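Local coordinates for protein cytochrome P450 (Novosphingobium aromaticivorans, PDB 3OFT) that is a cytochrome P450 (CYP101C1), a haem protein that encloses protoporphyrin IX containing iron within a largely helical fold, at residues G47-A51 with D302-P307; I267-A271 with V355-R360; E273-R277 with E322-R328. All blocks are in the same frame, centred on the assembly; numbering follows the deposited sequence.

Interaction 1 (G47-A51 with D302-P307)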
ATOM      1  N   GLY A  47       2.992 -21.877   9.433  1.00 14.23           N
ATOM      2  CA  GLY A  47       4.405 -21.876   9.799  1.00 12.85           C
ATOM      3  C   GLY A  47       5.256 -21.086   8.810  1.00 12.18           C
ATOM      4  O   GLY A  47       5.356 -21.444   7.622  1.00 12.71           O
ATOM      5  N   HIS A  48       5.878 -20.019   9.307  1.00 11.25           N
ATOM      6  CA  HIS A  48       6.641 -19.098   8.437  1.00 10.71           C
ATOM      7  C   HIS A  48       7.564 -18.186   9.257  1.00  9.53           C
ATOM      8  O   HIS A  48       7.279 -17.897  10.430  1.00  9.48           O
ATOM      9  CB  HIS A  48       5.672 -18.276   7.557  1.00  9.76           C
ATOM     10  CG  HIS A  48       4.904 -17.232   8.306  1.00 10.84           C
ATOM     11  ND1 HIS A  48       3.615 -17.427   8.765  1.00 13.12           N
ATOM     12  CD2 HIS A  48       5.240 -15.972   8.653  1.00  7.26           C
ATOM     13  CE1 HIS A  48       3.197 -16.323   9.375  1.00  9.11           C
ATOM     14  NE2 HIS A  48       4.180 -15.445   9.353  1.00  9.85           N
ATOM     15  N   TRP A  49       8.626 -17.692   8.629  1.00  8.38           N
ATOM     16  CA  TRP A  49       9.476 -16.722   9.272  1.00  9.41           C
ATOM     17  C   TRP A  49       8.849 -15.341   9.280  1.00 10.38           C
ATOM     18  O   TRP A  49       8.045 -14.995   8.400  1.00 11.15           O
ATOM     19  CB  TRP A  49      10.846 -16.619   8.589  1.00  9.27           C
ATOM     20  CG  TRP A  49      11.688 -17.898   8.564  1.00 10.24           C
ATOM     21  CD1 TRP A  49      11.798 -18.793   7.523  1.00 11.52           C
ATOM     22  CD2 TRP A  49      12.546 -18.381   9.604  1.00 11.55           C
ATOM     23  NE1 TRP A  49      12.673 -19.805   7.875  1.00 10.16           N
ATOM     24  CE2 TRP A  49      13.131 -19.579   9.146  1.00 12.16           C
ATOM     25  CE3 TRP A  49      12.861 -17.926  10.894  1.00 13.11           C
ATOM     26  CZ2 TRP A  49      14.066 -20.303   9.913  1.00 14.93           C
ATOM     27  CZ3 TRP A  49      13.769 -18.665  11.674  1.00 14.64           C
ATOM     28  CH2 TRP A  49      14.349 -19.849  11.175  1.00 12.46           C
ATOM     29  N   ILE A  50       9.229 -14.552  10.274  1.00  9.19           N
ATOM     30  CA  ILE A  50       8.890 -13.127  10.298  1.00 10.94           C
ATOM     31  C   ILE A  50      10.180 -12.333  10.561  1.00 11.29           C
ATOM     32  O   ILE A  50      10.903 -12.594  11.562  1.00 11.53           O
ATOM     33  CB  ILE A  50       7.847 -12.737  11.386  1.00 10.73           C
ATOM     34  CG1 ILE A  50       6.511 -13.469  11.217  1.00 10.46           C
ATOM     35  CG2 ILE A  50       7.666 -11.211  11.385  1.00 11.34           C
ATOM     36  CD1 ILE A  50       5.530 -13.393  12.456  1.00  8.87           C
ATOM     37  N   ALA A  51      10.490 -11.374   9.689  1.00 10.96           N
ATOM     38  CA  ALA A  51      11.661 -10.529   9.928  1.00 11.30           C
ATOM     39  C   ALA A  51      11.248  -9.498  10.985  1.00 12.67           C
ATOM     40  O   ALA A  51      10.234  -8.845  10.819  1.00 13.38           O
ATOM     41  CB  ALA A  51      12.110  -9.868   8.661  1.00 11.77           C
ATOM     42  N   ASP A 302      10.876 -22.356   2.460  1.00  9.21           N
ATOM     43  CA  ASP A 302      10.334 -21.637   3.616  1.00 10.10           C
ATOM     44  C   ASP A 302       9.721 -20.332   3.125  1.00  9.85           C
ATOM     45  O   ASP A 302      10.249 -19.710   2.190  1.00  9.19           O
ATOM     46  CB  ASP A 302      11.431 -21.234   4.620  1.00  9.97           C
ATOM     47  CG  ASP A 302      11.937 -22.401   5.477  1.00 13.02           C
ATOM     48  OD1 ASP A 302      12.849 -22.148   6.290  1.00 12.37           O
ATOM     49  OD2 ASP A 302      11.453 -23.546   5.336  1.00 12.27           O
ATOM     50  N   LEU A 303       8.630 -19.914   3.768  1.00  9.62           N
ATOM     51  CA  LEU A 303       8.070 -18.551   3.565  1.00 10.85           C
ATOM     52  C   LEU A 303       8.616 -17.559   4.592  1.00 10.63           C
ATOM     53  O   LEU A 303       8.897 -17.932   5.738  1.00  9.35           O
ATOM     54  CB  LEU A 303       6.541 -18.572   3.654  1.00 10.99           C
ATOM     55  CG  LEU A 303       5.649 -18.841   2.425  1.00 17.55           C
ATOM     56  CD1 LEU A 303       6.326 -19.564   1.273  1.00 20.13           C
ATOM     57  CD2 LEU A 303       4.290 -19.456   2.829  1.00 19.52           C
ATOM     58  N   VAL A 304       8.767 -16.308   4.156  1.00 10.06           N
ATOM     59  CA  VAL A 304       9.302 -15.222   4.974  1.00 11.43           C
ATOM     60  C   VAL A 304       8.354 -14.017   4.875  1.00 10.31           C
ATOM     61  O   VAL A 304       7.970 -13.630   3.761  1.00 10.22           O
ATOM     62  CB  VAL A 304      10.692 -14.758   4.468  1.00 12.89           C
ATOM     63  CG1 VAL A 304      11.275 -13.735   5.446  1.00 15.02           C
ATOM     64  CG2 VAL A 304      11.634 -15.970   4.254  1.00 17.30           C
ATOM     65  N   TYR A 305       7.965 -13.457   6.017  1.00  8.36           N
ATOM     66  CA  TYR A 305       7.048 -12.302   6.030  1.00  8.08           C
ATOM     67  C   TYR A 305       7.844 -11.073   6.468  1.00  9.10           C
ATOM     68  O   TYR A 305       8.597 -11.132   7.465  1.00  8.38           O
ATOM     69  CB  TYR A 305       5.910 -12.557   7.013  1.00  7.47           C
ATOM     70  CG  TYR A 305       4.692 -11.679   6.827  1.00  9.99           C
ATOM     71  CD1 TYR A 305       4.390 -10.689   7.754  1.00  8.87           C
ATOM     72  CD2 TYR A 305       3.868 -11.825   5.702  1.00  8.96           C
ATOM     73  CE1 TYR A 305       3.254  -9.894   7.598  1.00 10.80           C
ATOM     74  CE2 TYR A 305       2.742 -11.021   5.530  1.00  7.33           C
ATOM     75  CZ  TYR A 305       2.455 -10.064   6.485  1.00 12.55           C
ATOM     76  OH  TYR A 305       1.335  -9.278   6.346  1.00 11.64           O
ATOM     77  N   LEU A 306       7.673  -9.976   5.733  1.00  8.22           N
ATOM     78  CA  LEU A 306       8.488  -8.774   5.890  1.00  7.83           C
ATOM     79  C   LEU A 306       7.609  -7.552   6.145  1.00  7.85           C
ATOM     80  O   LEU A 306       7.009  -7.034   5.209  1.00  7.88           O
ATOM     81  CB  LEU A 306       9.304  -8.529   4.612  1.00  7.57           C
ATOM     82  CG  LEU A 306      10.151  -9.680   4.099  1.00  7.80           C
ATOM     83  CD1 LEU A 306      10.840  -9.266   2.816  1.00 10.54           C
ATOM     84  CD2 LEU A 306      11.204 -10.114   5.152  1.00  7.67           C
ATOM     85  N   PRO A 307       7.569  -7.063   7.398  1.00  8.40           N
ATOM     86  CA  PRO A 307       6.789  -5.896   7.722  1.00  8.03           C
ATOM     87  C   PRO A 307       7.596  -4.616   7.590  1.00  8.58           C
ATOM     88  O   PRO A 307       8.563  -4.421   8.305  1.00  9.64           O
ATOM     89  CB  PRO A 307       6.378  -6.137   9.165  1.00  8.15           C
ATOM     90  CG  PRO A 307       7.514  -6.936   9.743  1.00  7.71           C
ATOM     91  CD  PRO A 307       8.078  -7.746   8.605  1.00  8.36           C
TER
HETATM   92  O   HOH W   1       7.179 -21.643   5.501  1.00 14.69           O
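Trp49 turns the edge of its indole toward Asp302. CB of Asp302 lies in the plane of the ring, and the carboxylate beyond it is rotated 48° from that plane. Trp49 NE1 donates to Asp302 OD1 at 2.8 Å, although the position of OD1 is less sure; the same oxygen also accepts from Arg299 N. The indole reaches that end of the neighbouring strand because CG stands beside the backbone N, anti to the carbonyl carbon (chi1 -60°). The ring also meets Trp41 edge-to-face. Val304 leaves the sheet on the same face, and its CG1 lies 4.3 Å from Trp49 CB.

The two strands run parallel at the middle of the mixed sheet that forms the beta region of this P450. Trp49 is held through both of its backbone polar groups: Trp49 N donates to Leu303 O at 2.9 Å, and Trp49 O accepts from Tyr305 N at 2.8 Å. Farther along, Ala51 N donates to Tyr305 O.

Ile50 and Tyr305 occupy the other face, with Ile50 CG1 4.3 Å from Tyr305 CB. The branched isoleucine suits a buried strand, and its partner combines an apolar ring with a polar end. Tyr305 OH leads away from the pair to a hydrogen bond with Asn383, which lines the (2R,5R)-hexane-2,5-diol pocket.

Ala51, small and apolar, is met by Leu306, whose CD2 comes back to within 3.6 Å of Ala51 CB. Pro307 offers ring carbons rather than an N-H, and its CD lies 3.3 Å from Ala51 O, a buried oxygen without a polar partner. At the opposite end, a water bridges Gly47 O and Leu303 N.

Interaction 2 (I267-A271 with V355-R360)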
ATOM      1  N   ILE A 267       3.935  21.296   2.938  1.00  9.50           N
ATOM      2  CA  ILE A 267       3.148  20.073   2.614  1.00  9.34           C
ATOM      3  C   ILE A 267       3.951  18.948   1.936  1.00  9.96           C
ATOM      4  O   ILE A 267       3.814  17.790   2.352  1.00  8.92           O
ATOM      5  CB  ILE A 267       1.805  20.440   1.893  1.00 10.40           C
ATOM      6  CG1 ILE A 267       0.835  21.022   2.914  1.00 11.48           C
ATOM      7  CG2 ILE A 267       1.220  19.241   1.035  1.00  8.41           C
ATOM      8  CD1 ILE A 267      -0.415  21.724   2.241  1.00 12.85           C
ATOM      9  N   PRO A 268       4.797  19.255   0.918  1.00  9.69           N
ATOM     10  CA  PRO A 268       5.530  18.120   0.309  1.00 10.27           C
ATOM     11  C   PRO A 268       6.431  17.422   1.326  1.00 10.32           C
ATOM     12  O   PRO A 268       6.459  16.174   1.388  1.00 11.03           O
ATOM     13  CB  PRO A 268       6.349  18.784  -0.825  1.00  9.30           C
ATOM     14  CG  PRO A 268       5.431  19.949  -1.242  1.00 11.53           C
ATOM     15  CD  PRO A 268       4.869  20.471   0.079  1.00 11.52           C
ATOM     16  N   ALA A 269       7.158  18.206   2.123  1.00 10.46           N
ATOM     17  CA  ALA A 269       8.033  17.628   3.106  1.00 10.59           C
ATOM     18  C   ALA A 269       7.236  16.871   4.177  1.00 11.85           C
ATOM     19  O   ALA A 269       7.689  15.811   4.630  1.00 12.19           O
ATOM     20  CB  ALA A 269       8.970  18.661   3.734  1.00 12.64           C
ATOM     21  N   ALA A 270       6.041  17.373   4.525  1.00 10.58           N
ATOM     22  CA  ALA A 270       5.208  16.695   5.531  1.00 12.07           C
ATOM     23  C   ALA A 270       4.682  15.368   4.932  1.00 11.41           C
ATOM     24  O   ALA A 270       4.619  14.367   5.637  1.00 11.56           O
ATOM     25  CB  ALA A 270       4.046  17.595   6.011  1.00 10.82           C
ATOM     26  N   ALA A 271       4.380  15.354   3.631  1.00 11.01           N
ATOM     27  CA  ALA A 271       3.884  14.132   2.990  1.00 11.10           C
ATOM     28  C   ALA A 271       4.943  13.062   3.046  1.00 10.34           C
ATOM     29  O   ALA A 271       4.630  11.942   3.394  1.00  9.74           O
ATOM     30  CB  ALA A 271       3.415  14.360   1.565  1.00 10.91           C
ATOM     31  N   VAL A 355      -1.004  11.906  -1.731  1.00  9.16           N
ATOM     32  CA  VAL A 355      -0.959  12.359  -0.321  1.00  9.79           C
ATOM     33  C   VAL A 355      -0.823  13.892  -0.269  1.00  9.86           C
ATOM     34  O   VAL A 355      -1.515  14.560   0.533  1.00  9.26           O
ATOM     35  CB  VAL A 355       0.170  11.684   0.487  1.00  9.23           C
ATOM     36  CG1 VAL A 355       0.363  12.389   1.897  1.00 10.30           C
ATOM     37  CG2 VAL A 355      -0.141  10.182   0.651  1.00  9.36           C
ATOM     38  N   ILE A 356       0.070  14.435  -1.088  1.00  8.27           N
ATOM     39  CA  ILE A 356       0.214  15.927  -1.187  1.00  9.69           C
ATOM     40  C   ILE A 356      -1.099  16.608  -1.597  1.00  9.63           C
ATOM     41  O   ILE A 356      -1.530  17.593  -1.005  1.00  9.81           O
ATOM     42  CB  ILE A 356       1.349  16.301  -2.179  1.00 11.02           C
ATOM     43  CG1 ILE A 356       2.709  15.961  -1.540  1.00 10.88           C
ATOM     44  CG2 ILE A 356       1.227  17.787  -2.630  1.00 11.94           C
ATOM     45  CD1 ILE A 356       3.927  15.965  -2.543  1.00 12.59           C
ATOM     46  N   VAL A 357      -1.768  16.071  -2.598  1.00  9.39           N
ATOM     47  CA  VAL A 357      -3.008  16.685  -3.049  1.00 11.85           C
ATOM     48  C   VAL A 357      -4.122  16.603  -1.975  1.00 11.63           C
ATOM     49  O   VAL A 357      -4.940  17.542  -1.795  1.00  9.68           O
ATOM     50  CB  VAL A 357      -3.317  16.039  -4.425  1.00 13.77           C
ATOM     51  CG1 VAL A 357      -4.664  15.326  -4.538  1.00 16.15           C
ATOM     52  CG2 VAL A 357      -2.877  16.974  -5.547  1.00 13.39           C
ATOM     53  N   PHE A 358      -4.129  15.477  -1.261  1.00 10.37           N
ATOM     54  CA  PHE A 358      -5.018  15.308  -0.119  1.00 10.43           C
ATOM     55  C   PHE A 358      -4.781  16.365   0.954  1.00 11.00           C
ATOM     56  O   PHE A 358      -5.726  17.025   1.419  1.00 11.16           O
ATOM     57  CB  PHE A 358      -4.903  13.893   0.487  1.00  8.51           C
ATOM     58  CG  PHE A 358      -5.596  13.792   1.801  1.00 10.04           C
ATOM     59  CD1 PHE A 358      -6.985  13.863   1.859  1.00 11.04           C
ATOM     60  CD2 PHE A 358      -4.875  13.733   2.984  1.00 11.03           C
ATOM     61  CE1 PHE A 358      -7.634  13.868   3.049  1.00 10.52           C
ATOM     62  CE2 PHE A 358      -5.523  13.733   4.199  1.00 13.55           C
ATOM     63  CZ  PHE A 358      -6.909  13.797   4.237  1.00 12.90           C
ATOM     64  N   LEU A 359      -3.517  16.559   1.323  1.00  9.98           N
ATOM     65  CA  LEU A 359      -3.167  17.559   2.316  1.00  9.72           C
ATOM     66  C   LEU A 359      -3.565  18.942   1.813  1.00  8.48           C
ATOM     67  O   LEU A 359      -4.113  19.732   2.559  1.00  8.52           O
ATOM     68  CB  LEU A 359      -1.664  17.520   2.628  1.00  9.53           C
ATOM     69  CG  LEU A 359      -1.190  16.261   3.381  1.00 10.97           C
ATOM     70  CD1 LEU A 359       0.330  16.092   3.381  1.00  9.84           C
ATOM     71  CD2 LEU A 359      -1.719  16.312   4.811  1.00 11.12           C
ATOM     72  N   ARG A 360      -3.303  19.242   0.548  1.00  8.72           N
ATOM     73  CA  ARG A 360      -3.599  20.585   0.051  1.00 10.46           C
ATOM     74  C   ARG A 360      -5.096  20.840   0.138  1.00 11.05           C
ATOM     75  O   ARG A 360      -5.538  21.908   0.579  1.00 12.35           O
ATOM     76  CB  ARG A 360      -3.171  20.762  -1.408  1.00 10.16           C
ATOM     77  CG  ARG A 360      -1.698  20.873  -1.594  1.00 12.02           C
ATOM     78  CD  ARG A 360      -1.328  21.197  -3.069  1.00 17.70           C
ATOM     79  NE  ARG A 360       0.120  21.038  -3.164  1.00 20.94           N
ATOM     80  CZ  ARG A 360       1.024  21.808  -2.530  1.00 25.81           C
ATOM     81  NH1 ARG A 360       0.655  22.857  -1.788  1.00 27.76           N
ATOM     82  NH2 ARG A 360       2.323  21.547  -2.649  1.00 25.22           N
TER
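Ala271 presses its single methyl into the side of helix 348-365. Its CB lies 3.6 Å from Val355 CG1 and equally close to Ile356 CG1, with Leu359 CD1 a little farther off. So small a side chain suits the place, for here the backbones come nearest, at Ile356. One turn earlier, Ile267 directs CG2 to Leu359 CB at 3.7 Å and to Ile356 CG2 at 3.9 Å, the isoleucine and leucine side chains sliding past each other in opposite directions. With CG1 beside the backbone N (chi1 -74°), the longer branch of Ile267 runs toward Arg360, where CD1 meets the aliphatic CG.

Arg360 closes the outer side. Its chain is extended from CG to NE, which carries the guanidinium across to Pro268 at about a right angle; Ile267 CG2 lies over one face of that group, and Arg360 NH2 is 3.8 Å from Pro268 CG. Pro268 fits the first turn of helix 267-277, where its missing N-H costs no helical bond, and it also receives Ile356 CD1.

The short helical segments cross at 125°, with their axes 9.2 Å apart. Leu260 of helix 254-262 backs Ile267, Val246 and Leu250 of helix 221-252 pack on Leu359, and the side chain of Val355 comes within about 6 Å of the haem. In P450 nomenclature these are helices K and L. Between the two segments the contact is apolar packing: branched aliphatic groups interlock across the middle, and the arginine contributes carbon and a guanidinium face, so the joint should depend on close fit rather than on directional bonds.

Interaction 3 (E273-R277 with E322-R328)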
ATOM      1  N   GLU A 273       7.503  12.784   5.287  1.00  8.58           N
ATOM      2  CA  GLU A 273       7.700  12.428   6.682  1.00  8.62           C
ATOM      3  C   GLU A 273       6.514  11.598   7.200  1.00  8.06           C
ATOM      4  O   GLU A 273       6.715  10.615   7.890  1.00  7.51           O
ATOM      5  CB  GLU A 273       7.979  13.697   7.559  1.00  9.15           C
ATOM      6  CG  GLU A 273       8.294  13.417   9.020  1.00 12.85           C
ATOM      7  CD  GLU A 273       9.599  12.613   9.269  1.00 12.14           C
ATOM      8  OE1 GLU A 273      10.258  12.128   8.317  1.00 14.08           O
ATOM      9  OE2 GLU A 273       9.934  12.450  10.446  1.00 14.38           O
ATOM     10  N   LEU A 274       5.288  11.950   6.841  1.00  8.13           N
ATOM     11  CA  LEU A 274       4.127  11.133   7.281  1.00  8.80           C
ATOM     12  C   LEU A 274       4.123   9.728   6.641  1.00  8.27           C
ATOM     13  O   LEU A 274       3.763   8.738   7.293  1.00  9.17           O
ATOM     14  CB  LEU A 274       2.814  11.854   6.956  1.00  7.34           C
ATOM     15  CG  LEU A 274       2.692  13.140   7.789  1.00 11.07           C
ATOM     16  CD1 LEU A 274       1.498  14.011   7.383  1.00 13.54           C
ATOM     17  CD2 LEU A 274       2.667  12.822   9.279  1.00 10.63           C
ATOM     18  N   MET A 275       4.536   9.664   5.383  1.00  8.48           N
ATOM     19  CA  MET A 275       4.645   8.354   4.679  1.00  7.91           C
ATOM     20  C   MET A 275       5.715   7.466   5.316  1.00  8.30           C
ATOM     21  O   MET A 275       5.535   6.254   5.437  1.00  8.33           O
ATOM     22  CB  MET A 275       4.838   8.518   3.171  1.00  9.31           C
ATOM     23  CG  MET A 275       3.623   9.197   2.527  1.00  8.88           C
ATOM     24  SD  MET A 275       3.764   9.668   0.779  1.00 14.93           S
ATOM     25  CE  MET A 275       3.637   8.049   0.036  1.00 13.51           C
ATOM     26  N   ARG A 276       6.792   8.070   5.790  1.00  7.62           N
ATOM     27  CA  ARG A 276       7.848   7.350   6.505  1.00  8.12           C
ATOM     28  C   ARG A 276       7.304   6.908   7.861  1.00  6.97           C
ATOM     29  O   ARG A 276       7.609   5.804   8.328  1.00  6.61           O
ATOM     30  CB  ARG A 276       9.074   8.293   6.723  1.00  7.39           C
ATOM     31  CG  ARG A 276      10.241   7.613   7.380  1.00  8.75           C
ATOM     32  CD  ARG A 276      11.134   8.597   8.172  1.00 11.59           C
ATOM     33  NE  ARG A 276      10.406   9.363   9.219  1.00 10.10           N
ATOM     34  CZ  ARG A 276      10.116   8.915  10.442  1.00  9.47           C
ATOM     35  NH1 ARG A 276      10.395   7.665  10.826  1.00  8.74           N
ATOM     36  NH2 ARG A 276       9.476   9.724  11.299  1.00 10.65           N
ATOM     37  N   ARG A 277       6.514   7.786   8.491  1.00  7.10           N
ATOM     38  CA  ARG A 277       6.098   7.590   9.906  1.00  7.63           C
ATOM     39  C   ARG A 277       5.031   6.499  10.057  1.00  7.26           C
ATOM     40  O   ARG A 277       4.959   5.838  11.101  1.00  7.03           O
ATOM     41  CB  ARG A 277       5.528   8.919  10.467  1.00  7.47           C
ATOM     42  CG  ARG A 277       4.902   8.870  11.886  1.00  8.37           C
ATOM     43  CD  ARG A 277       5.896   8.418  12.984  1.00 12.52           C
ATOM     44  NE  ARG A 277       5.205   8.299  14.291  1.00 11.79           N
ATOM     45  CZ  ARG A 277       4.499   7.245  14.697  1.00 11.86           C
ATOM     46  NH1 ARG A 277       4.315   6.202  13.902  1.00 10.53           N
ATOM     47  NH2 ARG A 277       3.899   7.269  15.883  1.00 12.77           N
ATOM     48  N   GLU A 322       9.572   7.610  15.841  1.00 13.49           N
ATOM     49  CA  GLU A 322       8.179   7.974  16.003  1.00 14.32           C
ATOM     50  C   GLU A 322       7.914   9.506  15.983  1.00 15.48           C
ATOM     51  O   GLU A 322       6.757   9.947  15.941  1.00 15.52           O
ATOM     52  CB  GLU A 322       7.552   7.277  17.218  1.00 15.79           C
ATOM     53  CG  GLU A 322       7.245   5.810  16.918  1.00 17.71           C
ATOM     54  CD  GLU A 322       6.660   5.065  18.075  1.00 25.97           C
ATOM     55  OE1 GLU A 322       6.679   3.817  18.021  1.00 27.95           O
ATOM     56  OE2 GLU A 322       6.165   5.713  19.028  1.00 28.77           O
ATOM     57  N   GLU A 323       8.977  10.303  15.974  1.00 16.07           N
ATOM     58  CA  GLU A 323       8.839  11.767  15.827  1.00 16.38           C
ATOM     59  C   GLU A 323       8.657  12.141  14.361  1.00 15.96           C
ATOM     60  O   GLU A 323       9.355  11.621  13.490  1.00 15.67           O
ATOM     61  CB  GLU A 323      10.070  12.503  16.426  1.00 16.91           C
ATOM     62  CG  GLU A 323      10.311  12.175  17.899  1.00 19.49           C
ATOM     63  CD  GLU A 323      11.453  12.976  18.558  1.00 24.82           C
ATOM     64  OE1 GLU A 323      12.011  13.905  17.944  1.00 27.63           O
ATOM     65  OE2 GLU A 323      11.798  12.661  19.714  1.00 29.02           O
ATOM     66  N   VAL A 324       7.704  13.018  14.084  1.00 15.23           N
ATOM     67  CA  VAL A 324       7.507  13.565  12.757  1.00 16.04           C
ATOM     68  C   VAL A 324       8.399  14.812  12.782  1.00 17.07           C
ATOM     69  O   VAL A 324       8.129  15.745  13.549  1.00 17.68           O
ATOM     70  CB  VAL A 324       6.022  13.959  12.527  1.00 16.68           C
ATOM     71  CG1 VAL A 324       5.823  14.752  11.223  1.00 15.84           C
ATOM     72  CG2 VAL A 324       5.129  12.681  12.530  1.00 18.30           C
ATOM     73  N   ARG A 325       9.463  14.807  11.988  1.00 16.25           N
ATOM     74  CA  ARG A 325      10.412  15.933  11.962  1.00 16.47           C
ATOM     75  C   ARG A 325      11.036  16.160  10.620  1.00 15.81           C
ATOM     76  O   ARG A 325      11.066  15.260   9.792  1.00 15.50           O
ATOM     77  CB  ARG A 325      11.497  15.781  13.014  1.00 18.14           C
ATOM     78  CG  ARG A 325      12.115  14.457  13.119  1.00 18.11           C
ATOM     79  CD  ARG A 325      12.880  14.389  14.435  1.00 24.86           C
ATOM     80  NE  ARG A 325      13.937  15.406  14.467  1.00 27.15           N
ATOM     81  CZ  ARG A 325      14.228  16.178  15.508  1.00 29.99           C
ATOM     82  NH1 ARG A 325      13.538  16.085  16.651  1.00 31.42           N
ATOM     83  NH2 ARG A 325      15.219  17.060  15.405  1.00 31.16           N
ATOM     84  N   PHE A 326      11.526  17.383  10.413  1.00 14.36           N
ATOM     85  CA  PHE A 326      11.821  17.871   9.076  1.00 14.82           C
ATOM     86  C   PHE A 326      13.320  17.955   8.818  1.00 14.05           C
ATOM     87  O   PHE A 326      13.730  18.468   7.800  1.00 16.15           O
ATOM     88  CB  PHE A 326      11.230  19.282   8.928  1.00 13.97           C
ATOM     89  CG  PHE A 326       9.726  19.309   8.832  1.00 16.57           C
ATOM     90  CD1 PHE A 326       9.096  19.115   7.599  1.00 19.20           C
ATOM     91  CD2 PHE A 326       8.946  19.540   9.960  1.00 18.72           C
ATOM     92  CE1 PHE A 326       7.681  19.139   7.501  1.00 19.33           C
ATOM     93  CE2 PHE A 326       7.545  19.573   9.878  1.00 20.36           C
ATOM     94  CZ  PHE A 326       6.916  19.362   8.638  1.00 18.40           C
ATOM     95  N   ASP A 327      14.117  17.535   9.778  1.00 15.10           N
ATOM     96  CA  ASP A 327      15.584  17.664   9.678  1.00 15.39           C
ATOM     97  C   ASP A 327      16.273  16.324   9.434  1.00 15.39           C
ATOM     98  O   ASP A 327      17.473  16.179   9.693  1.00 14.35           O
ATOM     99  CB  ASP A 327      16.140  18.309  10.955  1.00 16.65           C
ATOM    100  CG  ASP A 327      15.841  17.500  12.225  1.00 19.08           C
ATOM    101  OD1 ASP A 327      16.351  17.903  13.292  1.00 24.12           O
ATOM    102  OD2 ASP A 327      15.071  16.505  12.202  1.00 19.83           O
ATOM    103  N   ARG A 328      15.531  15.334   8.935  1.00 13.89           N
ATOM    104  CA  ARG A 328      16.138  14.021   8.694  1.00 15.07           C
ATOM    105  C   ARG A 328      16.966  13.949   7.413  1.00 16.28           C
ATOM    106  O   ARG A 328      17.839  13.088   7.302  1.00 17.30           O
ATOM    107  CB  ARG A 328      15.065  12.936   8.613  1.00 14.04           C
ATOM    108  CG  ARG A 328      14.282  12.761   9.918  1.00 14.64           C
ATOM    109  CD  ARG A 328      13.367  11.516   9.846  1.00 12.77           C
ATOM    110  NE  ARG A 328      12.537  11.439  11.037  1.00  9.16           N
ATOM    111  CZ  ARG A 328      12.894  10.813  12.159  1.00 10.24           C
ATOM    112  NH1 ARG A 328      14.047  10.163  12.249  1.00  9.83           N
ATOM    113  NH2 ARG A 328      12.071  10.799  13.186  1.00 11.20           N
TER
HETATM  114  O   HOH W   2       4.551   8.994  18.382  1.00 44.28           O
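Two arginines lie with guanidinium against guanidinium: Arg328 NE sits 3.2 Å above the plane of the Arg276 group, the planes inclined at 40°. The carboxylate of Glu273 probably offsets the like charges. Its OE2 accepts from Arg328 NE at 2.9 Å through the syn lone pair, from Arg276 NH2 above the carboxylate plane, and from Arg325 N on the anti side, tilted out of that plane, in a nearly straight bond (174°). Arg276 NE adds a bond to OE1, gripping the acid side-on. Glu273 reaches the loop because its chain bends at chi2.

Arg328 is fixed further by Glu323 O, Ala320 O and Glu319 O, while Arg276 NH1 reaches Pro321 O, so both guanidinium groups are tied to loop carbonyls as well as to the acid. Val324 supplies the apolar part, its CG1 3.6 Å from Glu273 CG and its CG2 3.9 Å from Arg277 CG. Nearer the surface, Arg277 NE donates to Glu322 O at 2.8 Å in a bent bond (135°), and Glu322 CG lies over the centre of the Arg277 guanidinium.

Glu273 and Arg276, three residues apart on helix K, with Arg328 from the loop before helix 348-365, form the ExxR-based Glu-Arg-Arg triad characteristic of cytochromes P450.

Along the chain the segments come in the order 47-51, 267-271, 273-277, 302-307, 322-328 and 355-360. Interaction 3 therefore falls wholly between the two halves of interaction 2, while interaction 1 alternates with both. Interactions 2 and 3 share helix 267-277, their centres are 13 Å apart, and they touch where Phe326 packs on Ala269 and Ala270 and Met275 meets Val355. Interaction 1 belongs to the mixed sheet, its centre 33 Å from that of interaction 2, on the opposite side of the chain's centre, and 27 Å from that of interaction 3. One helix thus joins the loop to helix 348-365 beside the haem, while the sheet ties an early strand to the later half.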